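Local coordinates for protein galactose mutarotase related enzyme (Lactobacillus acidophilus, PDB 3DCD) that is of unknown function but belongs to the aldose 1-epimerase family and so probably binds carbohydrate and may act as an isomerase, at residues R171-L174 with L179-N182; N214-R219 with V250-W255. All coordinates share one frame; numbering follows the deposited sequence.

Interaction 1 of 2, residues R171-L174 with L179-N182; sequences RIPL and LDWN
One backbone hydrogen bond joins P173 to D180: the N-H of D180 points at P173 O, N to O 2.9 Å, with 157° at the hydrogen. The donor is tilted 20° from the carbonyl plane. P173 is a proline and has no N-H to return the bond to D180 O; its CD lies 3.8 Å from that oxygen instead. Immediately next door, L174 and L179 form an antiparallel non-hydrogen-bonded pair with their CA atoms 4.9 Å apart. After the bonded N-H the chain bends sharply, because D180 sits at the centre of an inverse gamma turn in which W181 N reaches back weakly to L179 O.

The D180 side chain starts out toward P173, its CB 3.4 Å from P173 O, and with CG anti to the backbone N (chi1 -175°) the carboxylate is carried on to N183, whose ND2 is hydrogen-bonded to OD2.

Apolar packing makes up the rest of the contact. I172 uses both branches: CG2 presses on L179 CB at 3.8 Å, with the rest of the leucine side chain wrapped round this methyl, while CD1 comes obliquely to the rim carbon CZ3 of W181 at 4.2 Å. The side chains of L174 and L179 start off in diverging directions, yet their CD2 methyls still meet, 4.0 Å apart. I258 adds to the apolar surroundings of both I172 and L179. Beyond the segments W181 also makes a cation-pi contact with R261 and an edge-to-face contact with Y272.

Strand 169-175 turns straight back into strand 178-179, which makes this the end of a tight antiparallel beta-hairpin at one edge of a small three-stranded sheet.

Interaction 2 of 2, residues N214-R219 with V250-W255; sequences NKVSLR and VCIEPW
W255 NE1 reaches E253 OE1 over 3.1 Å in a weak hydrogen bond, bent to 132° at the hydrogen, within strand 250-255; where V216 and L218 meet V250 and I252 there are only apolar carbons. I252 lies in the middle. Its CG1 is anti to the carbonyl carbon (chi1 -60°) and the chain then runs on extended, which brings CD1 against both V216 CG1 (3.9 Å) and L218 CB, while CG2 lies 4.0 Å from V216 CB. The side chains of V216 and I252 lie alongside, pointing opposite ways. L218 and V250 instead meet tip to tip: V250 CG1 touches both leucine methyls, with L218 CD2 at 3.8 Å. F146 packs against L218 and I252 from strand 136-147. Cutting I252 back to an alanine removes CG1, CG2 and CD1, and would probably leave V216 CG1 and L218 CB without their partner and a gap between the strands. The two strands run antiparallel (173°) with axes 9.5 Å apart, too far for backbone bonding, so their sheets adhere here through buried hydrocarbon alone, a hydrophobic sandwich interface.

Interaction 2 lies deep in the protein, its centre about 9 Å from that of the chain, where the two large sheets of the beta-sandwich face each other; interaction 1 lies at the periphery, about 19 Å out. Their centres are about 19 Å apart and their nearest atoms about 6 Å, so they do not touch. No bound ligand or assigned catalytic residue takes part. Strand 205-208 provides an indirect route: I172 is hydrogen-bonded through its backbone to I206, and L174 packs on the same residue. That strand pairs with 236-240, which in turn pairs with 249-256, the strand carrying V250 and I252. The hairpin is thereby attached to the sheet that supplies one side of the buried interface.

Interaction 1 of 2, residues R171-L174 with L179-N182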
loop_
_atom_site.group_PDB
_atom_site.type_symbol
_atom_site.label_atom_id
_atom_site.label_comp_id
_atom_site.label_asym_id
_atom_site.label_seq_id
_atom_site.Cartn_x
_atom_site.Cartn_y
_atom_site.Cartn_z
ATOM N N ARG A 171 9.667 15.090 -3.394
ATOM C CA ARG A 171 9.933 13.682 -3.721
ATOM C C ARG A 171 11.178 13.230 -2.979
ATOM O O ARG A 171 12.181 13.960 -2.940
ATOM C CB ARG A 171 10.189 13.500 -5.224
ATOM C CG ARG A 171 10.433 12.033 -5.633
ATOM C CD ARG A 171 11.023 11.938 -7.028
ATOM N NE ARG A 171 11.678 10.640 -7.246
ATOM C CZ ARG A 171 12.142 10.247 -8.426
ATOM N NH1 ARG A 171 12.028 11.049 -9.480
ATOM N NH2 ARG A 171 12.706 9.060 -8.557
ATOM N N ILE A 172 11.131 12.024 -2.418
ATOM C CA ILE A 172 12.306 11.418 -1.806
ATOM C C ILE A 172 12.821 10.325 -2.726
ATOM O O ILE A 172 12.188 9.266 -2.823
ATOM C CB ILE A 172 12.001 10.799 -0.427
ATOM C CG1 ILE A 172 11.216 11.792 0.460
ATOM C CG2 ILE A 172 13.329 10.311 0.258
ATOM C CD1 ILE A 172 10.679 11.187 1.769
ATOM N N PRO A 173 13.967 10.557 -3.393
ATOM C CA PRO A 173 14.392 9.526 -4.333
ATOM C C PRO A 173 14.969 8.310 -3.618
ATOM O O PRO A 173 15.507 8.434 -2.506
ATOM C CB PRO A 173 15.479 10.219 -5.184
ATOM C CG PRO A 173 15.648 11.574 -4.647
ATOM C CD PRO A 173 14.911 11.684 -3.340
ATOM N N LEU A 174 14.849 7.144 -4.251
ATOM C CA LEU A 174 15.455 5.923 -3.717
ATOM C C LEU A 174 16.769 5.639 -4.420
ATOM O O LEU A 174 16.870 5.815 -5.630
ATOM C CB LEU A 174 14.522 4.721 -3.900
ATOM C CG LEU A 174 13.348 4.527 -2.947
ATOM C CD1 LEU A 174 12.314 3.607 -3.569
ATOM C CD2 LEU A 174 13.815 3.972 -1.612
ATOM N N LEU A 179 16.553 5.608 1.307
ATOM C CA LEU A 179 16.237 7.014 0.957
ATOM C C LEU A 179 17.508 7.839 0.688
ATOM O O LEU A 179 18.372 8.002 1.567
ATOM C CB LEU A 179 15.357 7.694 2.025
ATOM C CG LEU A 179 14.116 6.969 2.588
ATOM C CD1 LEU A 179 13.357 7.881 3.559
ATOM C CD2 LEU A 179 13.175 6.503 1.475
ATOM N N ASP A 180 17.608 8.351 -0.533
ATOM C CA ASP A 180 18.681 9.228 -0.959
ATOM C C ASP A 180 18.343 10.634 -0.421
ATOM O O ASP A 180 17.991 11.569 -1.164
ATOM C CB ASP A 180 18.792 9.172 -2.492
ATOM C CG ASP A 180 19.950 9.958 -3.040
ATOM O OD1 ASP A 180 20.901 10.276 -2.293
ATOM O OD2 ASP A 180 19.904 10.262 -4.245
ATOM N N TRP A 181 18.450 10.762 0.897
ATOM C CA TRP A 181 17.868 11.879 1.620
ATOM C C TRP A 181 18.274 13.243 1.070
ATOM O O TRP A 181 17.427 14.124 0.902
ATOM C CB TRP A 181 18.177 11.793 3.122
ATOM C CG TRP A 181 17.343 12.784 3.872
ATOM C CD1 TRP A 181 17.731 14.019 4.300
ATOM C CD2 TRP A 181 15.956 12.651 4.209
ATOM N NE1 TRP A 181 16.665 14.670 4.891
ATOM C CE2 TRP A 181 15.571 13.839 4.865
ATOM C CE3 TRP A 181 15.006 11.631 4.038
ATOM C CZ2 TRP A 181 14.277 14.037 5.352
ATOM C CZ3 TRP A 181 13.723 11.829 4.521
ATOM C CH2 TRP A 181 13.368 13.028 5.166
ATOM N N ASN A 182 19.554 13.415 0.772
ATOM C CA ASN A 182 20.031 14.749 0.383
ATOM C C ASN A 182 19.599 15.205 -0.996
ATOM O O ASN A 182 19.821 16.361 -1.375
ATOM C CB ASN A 182 21.546 14.871 0.554
ATOM C CG ASN A 182 21.954 15.061 2.018
ATOM O OD1 ASN A 182 23.073 14.691 2.414
ATOM N ND2 ASN A 182 21.063 15.647 2.825
#

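Interaction 2 of 2, residues N214-R219 with V250-W255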
loop_
_atom_site.group_PDB
_atom_site.type_symbol
_atom_site.label_atom_id
_atom_site.label_comp_id
_atom_site.label_asym_id
_atom_site.label_seq_id
_atom_site.Cartn_x
_atom_site.Cartn_y
_atom_site.Cartn_z
ATOM N N ASN A 214 -5.538 14.326 0.784
ATOM C CA ASN A 214 -4.808 13.901 -0.395
ATOM C C ASN A 214 -5.508 12.766 -1.112
ATOM O O ASN A 214 -5.990 11.793 -0.492
ATOM C CB ASN A 214 -3.360 13.523 -0.075
ATOM C CG ASN A 214 -2.621 14.649 0.609
ATOM O OD1 ASN A 214 -2.303 14.570 1.799
ATOM N ND2 ASN A 214 -2.359 15.705 -0.131
ATOM N N LYS A 215 -5.571 12.915 -2.424
ATOM C CA LYS A 215 -6.153 11.892 -3.274
ATOM C C LYS A 215 -5.272 11.728 -4.493
ATOM O O LYS A 215 -4.870 12.711 -5.109
ATOM C CB LYS A 215 -7.569 12.281 -3.700
ATOM C CG LYS A 215 -8.432 12.702 -2.524
ATOM C CD LYS A 215 -9.633 13.570 -2.939
ATOM C CE LYS A 215 -9.282 15.050 -3.303
ATOM N NZ LYS A 215 -9.026 15.975 -2.134
ATOM N N VAL A 216 -4.985 10.489 -4.845
ATOM C CA VAL A 216 -4.231 10.198 -6.056
ATOM C C VAL A 216 -5.212 9.573 -7.068
ATOM O O VAL A 216 -5.846 8.561 -6.755
ATOM C CB VAL A 216 -3.052 9.226 -5.776
ATOM C CG1 VAL A 216 -2.233 8.984 -7.058
ATOM C CG2 VAL A 216 -2.145 9.760 -4.626
ATOM N N SER A 217 -5.352 10.182 -8.251
ATOM C CA SER A 217 -6.275 9.666 -9.270
ATOM C C SER A 217 -5.489 9.035 -10.386
ATOM O O SER A 217 -4.619 9.675 -10.974
ATOM C CB SER A 217 -7.123 10.776 -9.917
ATOM O OG SER A 217 -7.946 11.419 -8.976
ATOM N N LEU A 218 -5.844 7.806 -10.700
ATOM C CA LEU A 218 -5.302 7.114 -11.843
ATOM C C LEU A 218 -6.363 7.069 -12.946
ATOM O O LEU A 218 -7.463 6.545 -12.745
ATOM C CB LEU A 218 -4.849 5.724 -11.409
ATOM C CG LEU A 218 -4.548 4.715 -12.503
ATOM C CD1 LEU A 218 -3.254 5.111 -13.209
ATOM C CD2 LEU A 218 -4.432 3.346 -11.814
ATOM N N ARG A 219 -6.027 7.672 -14.088
ATOM C CA ARG A 219 -6.972 7.907 -15.176
ATOM C C ARG A 219 -6.338 7.757 -16.562
ATOM O O ARG A 219 -5.131 7.563 -16.688
ATOM C CB ARG A 219 -7.522 9.331 -15.066
ATOM C CG ARG A 219 -8.537 9.480 -13.944
ATOM C CD ARG A 219 -8.456 10.829 -13.297
ATOM N NE ARG A 219 -8.927 11.859 -14.201
ATOM C CZ ARG A 219 -10.204 12.163 -14.395
ATOM N NH1 ARG A 219 -11.156 11.504 -13.736
ATOM N NH2 ARG A 219 -10.532 13.134 -15.251
ATOM N N VAL A 250 0.129 -0.366 -12.109
ATOM C CA VAL A 250 0.864 0.575 -11.274
ATOM C C VAL A 250 0.361 0.387 -9.854
ATOM O O VAL A 250 -0.830 0.090 -9.658
ATOM C CB VAL A 250 0.691 2.042 -11.778
ATOM C CG1 VAL A 250 -0.744 2.569 -11.548
ATOM C CG2 VAL A 250 1.755 2.979 -11.124
ATOM N N CYS A 251 1.249 0.549 -8.870
ATOM C CA CYS A 251 0.822 0.541 -7.471
ATOM C C CYS A 251 0.806 1.966 -6.928
ATOM O O CYS A 251 1.694 2.782 -7.241
ATOM C CB CYS A 251 1.781 -0.290 -6.597
ATOM S SG CYS A 251 1.900 -2.047 -7.012
ATOM N N ILE A 252 -0.201 2.252 -6.108
ATOM C CA ILE A 252 -0.314 3.527 -5.367
ATOM C C ILE A 252 -0.345 3.101 -3.914
ATOM O O ILE A 252 -1.276 2.419 -3.481
ATOM C CB ILE A 252 -1.591 4.302 -5.765
ATOM C CG1 ILE A 252 -1.551 4.626 -7.268
ATOM C CG2 ILE A 252 -1.747 5.583 -4.903
ATOM C CD1 ILE A 252 -2.835 5.239 -7.830
ATOM N N GLU A 253 0.709 3.449 -3.177
ATOM C CA GLU A 253 0.976 2.864 -1.863
ATOM C C GLU A 253 0.941 3.911 -0.721
ATOM O O GLU A 253 1.944 4.586 -0.481
ATOM C CB GLU A 253 2.354 2.191 -1.863
ATOM C CG GLU A 253 2.701 1.353 -3.114
ATOM C CD GLU A 253 4.167 0.908 -3.128
ATOM O OE1 GLU A 253 4.776 0.731 -2.040
ATOM O OE2 GLU A 253 4.706 0.694 -4.233
ATOM N N PRO A 254 -0.188 4.022 0.000
ATOM C CA PRO A 254 -0.213 4.949 1.152
ATOM C C PRO A 254 0.585 4.348 2.304
ATOM O O PRO A 254 0.396 3.184 2.649
ATOM C CB PRO A 254 -1.720 5.042 1.500
ATOM C CG PRO A 254 -2.451 4.427 0.295
ATOM C CD PRO A 254 -1.482 3.354 -0.176
ATOM N N TRP A 255 1.486 5.140 2.879
ATOM C CA TRP A 255 2.458 4.660 3.841
ATOM C C TRP A 255 2.418 5.484 5.118
ATOM O O TRP A 255 2.464 6.721 5.063
ATOM C CB TRP A 255 3.885 4.815 3.291
ATOM C CG TRP A 255 4.309 3.932 2.140
ATOM C CD1 TRP A 255 3.726 2.768 1.692
ATOM C CD2 TRP A 255 5.470 4.141 1.335
ATOM N NE1 TRP A 255 4.467 2.249 0.618
ATOM C CE2 TRP A 255 5.532 3.085 0.386
ATOM C CE3 TRP A 255 6.475 5.134 1.326
ATOM C CZ2 TRP A 255 6.553 2.999 -0.570
ATOM C CZ3 TRP A 255 7.494 5.042 0.371
ATOM C CH2 TRP A 255 7.526 3.977 -0.558
#